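Local coordinates for protein COG3291: FOG: PKD repeat (Clostridium thermocellum, PDB 1WMX) that probably binds cellulose as the family 30 carbohydrate-binding module of CelJ, a large multidomain protein assigned to cellulose breakdown, at residues B[50-55]-B[169-174]; B[67-72]-B[155-160]; B[81-86]-B[139-144]. One frame throughout, in Å; residues are numbered along the deposited sequence.

In the fold
All three contacts belong to the carbohydrate-binding module, and along the chain they are nested: contact 3 lies inside the loop closed by contact 2, which lies inside that closed by contact 1. Contact 1 pairs two strands of one antiparallel sheet, contact 2 two strands of the other. Their centres lie about 16 Å apart and they touch through the sandwich core, where Phe172 meets Phe160 and Leu51 meets Leu68. The centre of contact 3 lies about 16 Å from that of contact 2 and about 23 Å from that of contact 1; it ties the loop leading into strand 86-93 to the end of strand 134-139 and the short, weakly bonded helix that follows.

Contact 1 (B[50-55]-B[169-174]); sequences TLRLNV and TVWFSD
Leu51 and Phe172 exchange two backbone hydrogen bonds, Leu51 N to Phe172 O at 2.9 Å and Phe172 N to Leu51 O at 2.8 Å. Two residues along, Leu53 and Val170 repeat the pattern, with Leu53 N 3.1 Å from Val170 O. The non-hydrogen-bonded pairs Arg52-Trp171 and Asn54-Thr169 complete the antiparallel ladder, and the carbonyls of Leu51 and Leu53 also take CA-H contacts from Trp171 and Thr169.

On the face carrying the leucines, Leu53 packs against both Val170 and Phe172. Its CB lies alongside Val170, 3.6 Å from CG2, and meets the edge of the Phe172 ring in the ring plane, 3.8 Å from CE1. The ring of Phe172 reaches that place because its CG sits beside its own backbone N (chi1 -66°), and the carbonyl oxygen of Leu51 lies at the same ring's edge.

On the other face, Arg52 and Trp171 run side by side. Arg52 CG is 3.8 Å from Trp171 NE1, and the guanidinium is turned about 70° from the indole, so the two do not stack. The methyl CG2 of Thr169 sits over one face of that indole, offset toward its rim. Thr50 comes in obliquely at the pyrrole part of the ring, its OG1 3.2 Å from Trp171 CD1.

The polar ends around the indole have partners outside the two segments: Arg52 NH1 forms a salt bridge with Glu31, Trp171 NE1 bonds to Asp40, and Thr50 OG1 bonds to the carbonyl of Val43. Beneath the opposite face, Leu51 packs on Leu68 and Leu53 on Trp64, both of strand 64-69, while Phe172 stacks on Phe160 of strand 155-161, so strands 48-55 and 168-178 close one side of the sandwich core.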
loop_
_atom_site.group_PDB
_atom_site.type_symbol
_atom_site.label_atom_id
_atom_site.label_comp_id
_atom_site.label_asym_id
_atom_site.label_seq_id
_atom_site.Cartn_x
_atom_site.Cartn_y
_atom_site.Cartn_z
ATOM N N THR B 50 -26.018 -6.044 7.834
ATOM C CA THR B 50 -25.084 -5.313 7.004
ATOM C C THR B 50 -23.683 -5.218 7.608
ATOM O O THR B 50 -23.465 -5.564 8.770
ATOM C CB THR B 50 -25.631 -3.918 6.728
ATOM O OG1 THR B 50 -25.766 -3.212 7.964
ATOM C CG2 THR B 50 -27.008 -4.014 6.063
ATOM N N LEU B 51 -22.731 -4.767 6.799
ATOM C CA LEU B 51 -21.360 -4.609 7.247
ATOM C C LEU B 51 -21.154 -3.127 7.572
ATOM O O LEU B 51 -21.308 -2.263 6.709
ATOM C CB LEU B 51 -20.417 -5.065 6.140
ATOM C CG LEU B 51 -18.962 -5.289 6.533
ATOM C CD1 LEU B 51 -18.876 -6.315 7.669
ATOM C CD2 LEU B 51 -18.189 -5.756 5.311
ATOM N N ARG B 52 -20.809 -2.835 8.821
ATOM C CA ARG B 52 -20.618 -1.454 9.278
ATOM C C ARG B 52 -19.184 -0.929 9.254
ATOM O O ARG B 52 -18.302 -1.471 9.926
ATOM C CB ARG B 52 -21.173 -1.301 10.705
ATOM C CG ARG B 52 -21.098 0.131 11.288
ATOM C CD ARG B 52 -21.186 0.092 12.824
ATOM N NE ARG B 52 -22.234 -0.829 13.233
ATOM C CZ ARG B 52 -22.194 -1.620 14.296
ATOM N NH1 ARG B 52 -21.143 -1.618 15.112
ATOM N NH2 ARG B 52 -23.203 -2.456 14.508
ATOM N N LEU B 53 -18.968 0.137 8.484
ATOM C CA LEU B 53 -17.665 0.795 8.395
ATOM C C LEU B 53 -17.853 2.064 9.230
ATOM O O LEU B 53 -18.397 3.069 8.755
ATOM C CB LEU B 53 -17.330 1.145 6.949
ATOM C CG LEU B 53 -16.022 1.908 6.716
ATOM C CD1 LEU B 53 -14.847 1.067 7.183
ATOM C CD2 LEU B 53 -15.875 2.250 5.230
ATOM N N ASN B 54 -17.388 2.018 10.471
ATOM C CA ASN B 54 -17.589 3.117 11.403
ATOM C C ASN B 54 -16.342 3.816 11.952
ATOM O O ASN B 54 -15.654 3.293 12.836
ATOM C CB ASN B 54 -18.442 2.595 12.560
ATOM C CG ASN B 54 -18.809 3.671 13.560
ATOM O OD1 ASN B 54 -19.097 3.369 14.717
ATOM N ND2 ASN B 54 -18.821 4.926 13.117
ATOM N N VAL B 55 -16.065 5.002 11.419
ATOM C CA VAL B 55 -14.938 5.806 11.869
ATOM C C VAL B 55 -15.589 6.735 12.887
ATOM O O VAL B 55 -16.227 7.717 12.519
ATOM C CB VAL B 55 -14.328 6.619 10.704
ATOM C CG1 VAL B 55 -13.161 7.450 11.202
ATOM C CG2 VAL B 55 -13.859 5.668 9.608
ATOM N N THR B 169 -19.976 7.043 9.090
ATOM C CA THR B 169 -20.532 5.701 9.170
ATOM C C THR B 169 -21.332 5.353 7.931
ATOM O O THR B 169 -22.135 6.151 7.457
ATOM C CB THR B 169 -21.464 5.552 10.377
ATOM O OG1 THR B 169 -20.764 5.926 11.567
ATOM C CG2 THR B 169 -21.950 4.110 10.505
ATOM N N VAL B 170 -21.083 4.162 7.398
ATOM C CA VAL B 170 -21.815 3.647 6.246
ATOM C C VAL B 170 -22.063 2.177 6.537
ATOM O O VAL B 170 -21.440 1.588 7.427
ATOM C CB VAL B 170 -21.042 3.767 4.909
ATOM C CG1 VAL B 170 -20.875 5.222 4.533
ATOM C CG2 VAL B 170 -19.701 3.063 5.010
ATOM N N TRP B 171 -22.983 1.597 5.785
ATOM C CA TRP B 171 -23.342 0.203 5.932
ATOM C C TRP B 171 -23.306 -0.413 4.543
ATOM O O TRP B 171 -23.762 0.197 3.580
ATOM C CB TRP B 171 -24.745 0.111 6.533
ATOM C CG TRP B 171 -24.795 0.482 7.986
ATOM C CD1 TRP B 171 -24.652 -0.365 9.057
ATOM C CD2 TRP B 171 -24.992 1.791 8.536
ATOM N NE1 TRP B 171 -24.758 0.335 10.231
ATOM C CE2 TRP B 171 -24.966 1.661 9.944
ATOM C CE3 TRP B 171 -25.190 3.061 7.978
ATOM C CZ2 TRP B 171 -25.130 2.754 10.806
ATOM C CZ3 TRP B 171 -25.351 4.152 8.831
ATOM C CH2 TRP B 171 -25.321 3.990 10.230
ATOM N N PHE B 172 -22.739 -1.608 4.435
ATOM C CA PHE B 172 -22.651 -2.287 3.150
ATOM C C PHE B 172 -23.569 -3.501 3.158
ATOM O O PHE B 172 -23.910 -4.040 4.208
ATOM C CB PHE B 172 -21.217 -2.771 2.854
ATOM C CG PHE B 172 -20.201 -1.664 2.652
ATOM C CD1 PHE B 172 -19.586 -1.048 3.740
ATOM C CD2 PHE B 172 -19.830 -1.269 1.365
ATOM C CE1 PHE B 172 -18.606 -0.056 3.554
ATOM C CE2 PHE B 172 -18.857 -0.280 1.164
ATOM C CZ PHE B 172 -18.242 0.327 2.268
ATOM N N SER B 173 -23.948 -3.940 1.973
ATOM C CA SER B 173 -24.799 -5.107 1.839
ATOM C C SER B 173 -24.479 -5.795 0.522
ATOM O O SER B 173 -24.073 -5.146 -0.438
ATOM C CB SER B 173 -26.276 -4.687 1.859
ATOM O OG SER B 173 -27.120 -5.808 1.652
ATOM N N ASP B 174 -24.632 -7.112 0.491
ATOM C CA ASP B 174 -24.413 -7.877 -0.727
ATOM C C ASP B 174 -23.175 -7.456 -1.517
ATOM O O ASP B 174 -23.277 -7.102 -2.693
ATOM C CB ASP B 174 -25.654 -7.737 -1.626
ATOM C CG ASP B 174 -25.768 -8.842 -2.656
ATOM O OD1 ASP B 174 -26.562 -8.686 -3.609
ATOM O OD2 ASP B 174 -25.084 -9.875 -2.518
#

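Contact 2 (B[67-72]-B[155-160]); sequences LLTLRG and VTCLVF. With SO4 (sulfate ion), chain C.
Leu68 and Leu158 form a hydrogen-bonded antiparallel pair, and their two backbone bonds are nearly straight: Leu68 N to Leu158 O at 2.9 Å (170°) and Leu158 N to Leu68 O at 3.0 Å. Just past the end of strand 67-69, Leu70 N still reaches Thr156 O at 2.9 Å. A water bridges the same oxygen to Arg71 N, extending the link into the turn.

Apolar contacts line both faces. Leu68 CD1 meets Leu158 CD2 and, 3.8 Å away, CE1 of the Phe160 ring, which crosses it obliquely. On the other face Leu67 CD2 fits against both methyls of Val159, and Thr69 CG2 touches Cys157 SG at 3.7 Å. Leu70, with CG beside its backbone N (chi1 -78°), places CD2 against Val155 CG1.

The charged group is Arg71, whose NH1 bonds to Leu70 O and to sulfate O1, while NH2 holds sulfate O4 at 3.0 Å; the ion, which also bonds to the backbone N of Gln12, probably came from the crystallisation liquor.

Thr156 and Cys157 form a classic beta bulge against Arg105, within the antiparallel five-stranded sheet of this beta sandwich.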
loop_
_atom_site.group_PDB
_atom_site.type_symbol
_atom_site.label_atom_id
_atom_site.label_comp_id
_atom_site.label_asym_id
_atom_site.label_seq_id
_atom_site.Cartn_x
_atom_site.Cartn_y
_atom_site.Cartn_z
ATOM N N LEU B 67 -9.353 -4.497 5.397
ATOM C CA LEU B 67 -9.059 -5.510 4.388
ATOM C C LEU B 67 -10.059 -6.658 4.510
ATOM O O LEU B 67 -10.198 -7.265 5.567
ATOM C CB LEU B 67 -7.628 -6.047 4.554
ATOM C CG LEU B 67 -6.479 -5.034 4.406
ATOM C CD1 LEU B 67 -5.186 -5.636 4.915
ATOM C CD2 LEU B 67 -6.334 -4.616 2.957
ATOM N N LEU B 68 -10.768 -6.937 3.422
ATOM C CA LEU B 68 -11.744 -8.023 3.397
ATOM C C LEU B 68 -11.252 -9.078 2.403
ATOM O O LEU B 68 -11.268 -8.864 1.194
ATOM C CB LEU B 68 -13.113 -7.487 2.980
ATOM C CG LEU B 68 -13.691 -6.351 3.835
ATOM C CD1 LEU B 68 -14.964 -5.835 3.198
ATOM C CD2 LEU B 68 -13.950 -6.840 5.261
ATOM N N THR B 69 -10.814 -10.220 2.919
ATOM C CA THR B 69 -10.286 -11.274 2.072
ATOM C C THR B 69 -11.338 -11.949 1.190
ATOM O O THR B 69 -12.521 -12.019 1.541
ATOM C CB THR B 69 -9.593 -12.367 2.912
ATOM O OG1 THR B 69 -10.556 -12.982 3.766
ATOM C CG2 THR B 69 -8.484 -11.776 3.781
ATOM N N LEU B 70 -10.886 -12.449 0.040
ATOM C CA LEU B 70 -11.751 -13.143 -0.905
ATOM C C LEU B 70 -11.616 -14.638 -0.672
ATOM O O LEU B 70 -12.549 -15.392 -0.901
ATOM C CB LEU B 70 -11.341 -12.817 -2.346
ATOM C CG LEU B 70 -11.760 -11.473 -2.949
ATOM C CD1 LEU B 70 -11.403 -10.328 -2.033
ATOM C CD2 LEU B 70 -11.078 -11.316 -4.300
ATOM N N ARG B 71 -10.435 -15.051 -0.219
ATOM C CA ARG B 71 -10.140 -16.456 0.042
ATOM C C ARG B 71 -9.308 -16.667 1.305
ATOM O O ARG B 71 -8.324 -17.410 1.291
ATOM C CB ARG B 71 -9.411 -17.068 -1.157
ATOM C CG ARG B 71 -10.290 -17.295 -2.387
ATOM C CD ARG B 71 -11.256 -18.445 -2.153
ATOM N NE ARG B 71 -12.043 -18.783 -3.336
ATOM C CZ ARG B 71 -13.159 -18.163 -3.707
ATOM N NH1 ARG B 71 -13.641 -17.159 -2.989
ATOM N NH2 ARG B 71 -13.801 -18.557 -4.798
ATOM N N GLY B 72 -9.704 -15.999 2.387
ATOM C CA GLY B 72 -9.009 -16.133 3.656
ATOM C C GLY B 72 -7.519 -15.878 3.591
ATOM O O GLY B 72 -6.751 -16.577 4.259
ATOM N N VAL B 155 -5.276 -11.684 -6.632
ATOM C CA VAL B 155 -5.969 -10.803 -5.699
ATOM C C VAL B 155 -6.308 -11.457 -4.361
ATOM O O VAL B 155 -6.834 -12.582 -4.319
ATOM C CB VAL B 155 -7.279 -10.273 -6.327
ATOM C CG1 VAL B 155 -7.988 -9.337 -5.355
ATOM C CG2 VAL B 155 -6.974 -9.575 -7.649
ATOM N N THR B 156 -6.025 -10.746 -3.269
ATOM C CA THR B 156 -6.328 -11.283 -1.941
ATOM C C THR B 156 -7.463 -10.579 -1.227
ATOM O O THR B 156 -8.293 -11.230 -0.611
ATOM C CB THR B 156 -5.111 -11.220 -0.969
ATOM O OG1 THR B 156 -4.695 -9.856 -0.810
ATOM C CG2 THR B 156 -3.967 -12.075 -1.480
ATOM N N CYS B 157 -7.501 -9.210 -1.399
ATOM C CA CYS B 157 -8.516 -8.523 -0.613
ATOM C C CYS B 157 -9.066 -7.314 -1.312
ATOM O O CYS B 157 -8.519 -6.804 -2.280
ATOM C CB CYS B 157 -7.959 -7.952 0.720
ATOM S SG CYS B 157 -6.895 -9.117 1.692
ATOM N N LEU B 158 -10.104 -7.026 -0.848
ATOM C CA LEU B 158 -10.808 -5.786 -1.113
ATOM C C LEU B 158 -10.360 -4.848 -0.035
ATOM O O LEU B 158 -10.023 -5.307 1.082
ATOM C CB LEU B 158 -12.308 -6.085 -1.106
ATOM C CG LEU B 158 -13.193 -4.870 -0.859
ATOM C CD1 LEU B 158 -13.175 -3.861 -2.009
ATOM C CD2 LEU B 158 -14.664 -5.252 -0.664
ATOM N N VAL B 159 -10.352 -3.571 -0.384
ATOM C CA VAL B 159 -9.861 -2.559 0.548
ATOM C C VAL B 159 -10.765 -1.325 0.609
ATOM O O VAL B 159 -11.105 -0.715 -0.406
ATOM C CB VAL B 159 -8.457 -2.141 0.104
ATOM C CG1 VAL B 159 -7.613 -1.594 1.250
ATOM C CG2 VAL B 159 -7.649 -3.307 -0.490
ATOM N N PHE B 160 -10.815 -0.864 1.926
ATOM C CA PHE B 160 -11.483 0.401 2.259
ATOM C C PHE B 160 -10.369 1.158 2.973
ATOM O O PHE B 160 -9.587 0.558 3.716
ATOM C CB PHE B 160 -12.655 0.213 3.234
ATOM C CG PHE B 160 -13.798 -0.587 2.673
ATOM C CD1 PHE B 160 -14.627 -1.318 3.522
ATOM C CD2 PHE B 160 -14.030 -0.633 1.300
ATOM C CE1 PHE B 160 -15.670 -2.089 3.011
ATOM C CE2 PHE B 160 -15.067 -1.400 0.783
ATOM C CZ PHE B 160 -15.891 -2.131 1.638
HETATM S S SO4 C . -17.433 -17.292 -3.116
HETATM O O1 SO4 C . -16.592 -16.287 -2.436
HETATM O O2 SO4 C . -18.645 -16.637 -3.646
HETATM O O3 SO4 C . -17.823 -18.348 -2.165
HETATM O O4 SO4 C . -16.667 -17.890 -4.226
HETATM O O HOH W 1 -7.850 -13.754 0.367
#

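Contact 3 (B[81-86]-B[139-144]); sequences YVENGY and PLRDLM
Arg141 grips the carbonyl oxygen of Glu83 and has more surface buried here than any other residue of the contact. Its CG stands between the backbone N and the carbonyl carbon (chi1 61°), and a bend at chi3 brings the guanidinium side-on to Glu83 O. NE and NH2 both donate to that one oxygen, each at 2.9 Å, from the same face of the carbonyl; the oxygen itself lies in the guanidinium plane, so the two bonds fix the group's rotation. Glu83 OE2 makes a long salt bridge to NE, with carboxylate and guanidinium nearly coplanar, while OE1 pairs with Lys145. Tyr86 OH lies at the guanidinium edge, 3.7 Å from NH1, with the two planes 83° apart.

Leu140 packs against the 81-86 loop, its CB and CG against Gly85 O and its CD1 3.6 Å from Tyr81 CB. Its backbone N donates to Gly85 O at 3.2 Å. A water accepts from Arg141 N and donates to Val82 O and Gly85 O, linking three backbone groups of the two segments.

The side chains of Val82 and Met144 cross, with Val82 CG2 3.9 Å from Met144 SD. Beyond, Leu140 and Met144 pack on Phe104 of strand 101-106.

Tyr86 and Pro139 form a non-hydrogen-bonded antiparallel pair where strands 86-93 and 134-139 meet; the contact is structural packing of a loop against a short, weakly bonded helix beside the strands of the beta sandwich.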
loop_
_atom_site.group_PDB
_atom_site.type_symbol
_atom_site.label_atom_id
_atom_site.label_comp_id
_atom_site.label_asym_id
_atom_site.label_seq_id
_atom_site.Cartn_x
_atom_site.Cartn_y
_atom_site.Cartn_z
ATOM N N TYR B 81 -12.415 -11.651 -14.911
ATOM C CA TYR B 81 -13.605 -10.823 -14.528
ATOM C C TYR B 81 -13.363 -9.358 -14.929
ATOM O O TYR B 81 -14.262 -8.510 -14.850
ATOM C CB TYR B 81 -13.875 -10.846 -13.024
ATOM C CG TYR B 81 -14.392 -12.182 -12.487
ATOM C CD1 TYR B 81 -13.562 -13.304 -12.496
ATOM C CD2 TYR B 81 -15.697 -12.277 -11.982
ATOM C CE1 TYR B 81 -14.025 -14.521 -11.981
ATOM C CE2 TYR B 81 -16.158 -13.493 -11.463
ATOM C CZ TYR B 81 -15.320 -14.614 -11.458
ATOM O OH TYR B 81 -15.760 -15.789 -10.936
ATOM N N VAL B 82 -12.100 -8.996 -15.172
ATOM C CA VAL B 82 -11.711 -7.617 -15.432
ATOM C C VAL B 82 -12.407 -6.881 -16.576
ATOM O O VAL B 82 -13.013 -5.823 -16.370
ATOM C CB VAL B 82 -10.195 -7.507 -15.660
ATOM C CG1 VAL B 82 -9.819 -6.057 -15.918
ATOM C CG2 VAL B 82 -9.439 -8.048 -14.442
ATOM N N GLU B 83 -12.365 -7.485 -17.806
ATOM C CA GLU B 83 -12.805 -6.725 -19.001
ATOM C C GLU B 83 -14.334 -6.442 -18.950
ATOM O O GLU B 83 -14.765 -5.366 -19.410
ATOM C CB GLU B 83 -12.367 -7.484 -20.393
ATOM C CG GLU B 83 -11.385 -6.638 -21.264
ATOM C CD GLU B 83 -11.245 -5.218 -20.743
ATOM O OE1 GLU B 83 -10.172 -4.567 -20.962
ATOM O OE2 GLU B 83 -12.208 -4.694 -20.097
ATOM N N ASN B 84 -15.219 -7.236 -18.242
ATOM C CA ASN B 84 -16.657 -6.922 -18.210
ATOM C C ASN B 84 -17.262 -6.938 -16.793
ATOM O O ASN B 84 -18.427 -6.581 -16.605
ATOM C CB ASN B 84 -17.451 -7.943 -19.024
ATOM C CG ASN B 84 -16.916 -8.124 -20.426
ATOM O OD1 ASN B 84 -16.937 -7.176 -21.220
ATOM N ND2 ASN B 84 -16.438 -9.300 -20.768
ATOM N N GLY B 85 -16.476 -7.338 -15.808
ATOM C CA GLY B 85 -16.971 -7.463 -14.413
ATOM C C GLY B 85 -17.048 -6.151 -13.614
ATOM O O GLY B 85 -16.520 -5.109 -14.004
ATOM N N TYR B 86 -17.727 -6.258 -12.477
ATOM C CA TYR B 86 -17.908 -5.133 -11.558
ATOM C C TYR B 86 -17.835 -5.581 -10.098
ATOM O O TYR B 86 -17.989 -6.765 -9.782
ATOM C CB TYR B 86 -19.298 -4.483 -11.712
ATOM C CG TYR B 86 -19.685 -4.040 -13.121
ATOM C CD1 TYR B 86 -19.963 -4.985 -14.108
ATOM C CD2 TYR B 86 -19.778 -2.679 -13.427
ATOM C CE1 TYR B 86 -20.336 -4.577 -15.391
ATOM C CE2 TYR B 86 -20.154 -2.269 -14.710
ATOM C CZ TYR B 86 -20.434 -3.221 -15.692
ATOM O OH TYR B 86 -20.806 -2.832 -16.946
ATOM N N PRO B 139 -16.661 -1.073 -11.800
ATOM C CA PRO B 139 -16.049 -1.742 -12.931
ATOM C C PRO B 139 -14.535 -2.001 -12.695
ATOM O O PRO B 139 -13.715 -1.059 -12.674
ATOM C CB PRO B 139 -16.321 -0.893 -14.115
ATOM C CG PRO B 139 -16.945 0.413 -13.605
ATOM C CD PRO B 139 -17.082 0.356 -12.127
ATOM N N LEU B 140 -14.500 -3.014 -12.611
ATOM C CA LEU B 140 -13.159 -3.639 -12.488
ATOM C C LEU B 140 -12.168 -3.006 -13.464
ATOM O O LEU B 140 -11.049 -2.629 -13.079
ATOM C CB LEU B 140 -13.253 -5.149 -12.800
ATOM C CG LEU B 140 -14.047 -5.948 -11.753
ATOM C CD1 LEU B 140 -13.739 -7.451 -11.778
ATOM C CD2 LEU B 140 -13.772 -5.500 -10.319
ATOM N N ARG B 141 -12.423 -3.041 -14.764
ATOM C CA ARG B 141 -11.428 -2.543 -15.730
ATOM C C ARG B 141 -11.002 -1.118 -15.325
ATOM O O ARG B 141 -9.849 -0.711 -15.549
ATOM C CB ARG B 141 -12.037 -2.558 -17.208
ATOM C CG ARG B 141 -13.303 -1.653 -17.382
ATOM C CD ARG B 141 -14.193 -1.741 -18.705
ATOM N NE ARG B 141 -15.279 -2.621 -18.648
ATOM C CZ ARG B 141 -16.525 -2.740 -18.171
ATOM N NH1 ARG B 141 -17.287 -1.802 -17.562
ATOM N NH2 ARG B 141 -17.041 -3.962 -18.206
ATOM N N ASP B 142 -11.758 -0.431 -14.537
ATOM C CA ASP B 142 -11.387 0.939 -14.148
ATOM C C ASP B 142 -10.273 0.952 -13.070
ATOM O O ASP B 142 -9.569 1.951 -12.897
ATOM C CB ASP B 142 -12.599 1.680 -13.542
ATOM C CG ASP B 142 -13.702 2.010 -14.553
ATOM O OD1 ASP B 142 -14.710 2.737 -14.194
ATOM O OD2 ASP B 142 -13.626 1.564 -15.756
ATOM N N LEU B 143 -10.137 -0.166 -12.366
ATOM C CA LEU B 143 -9.165 -0.299 -11.248
ATOM C C LEU B 143 -7.946 -1.112 -11.605
ATOM O O LEU B 143 -6.797 -0.650 -11.416
ATOM C CB LEU B 143 -9.829 -1.034 -10.075
ATOM C CG LEU B 143 -10.753 -0.149 -9.255
ATOM C CD1 LEU B 143 -11.470 -0.909 -8.134
ATOM C CD2 LEU B 143 -10.012 0.999 -8.578
ATOM N N MET B 144 -8.286 -2.270 -12.090
ATOM C CA MET B 144 -7.353 -3.302 -12.467
ATOM C C MET B 144 -6.855 -3.233 -13.900
ATOM O O MET B 144 -6.682 -4.261 -14.556
ATOM C CB MET B 144 -7.994 -4.644 -12.345
ATOM C CG MET B 144 -8.422 -4.989 -10.944
ATOM S SD MET B 144 -8.994 -6.656 -10.865
ATOM C CE MET B 144 -9.606 -7.020 -9.248
HETATM O O HOH W 2 -14.829 -4.161 -15.952
#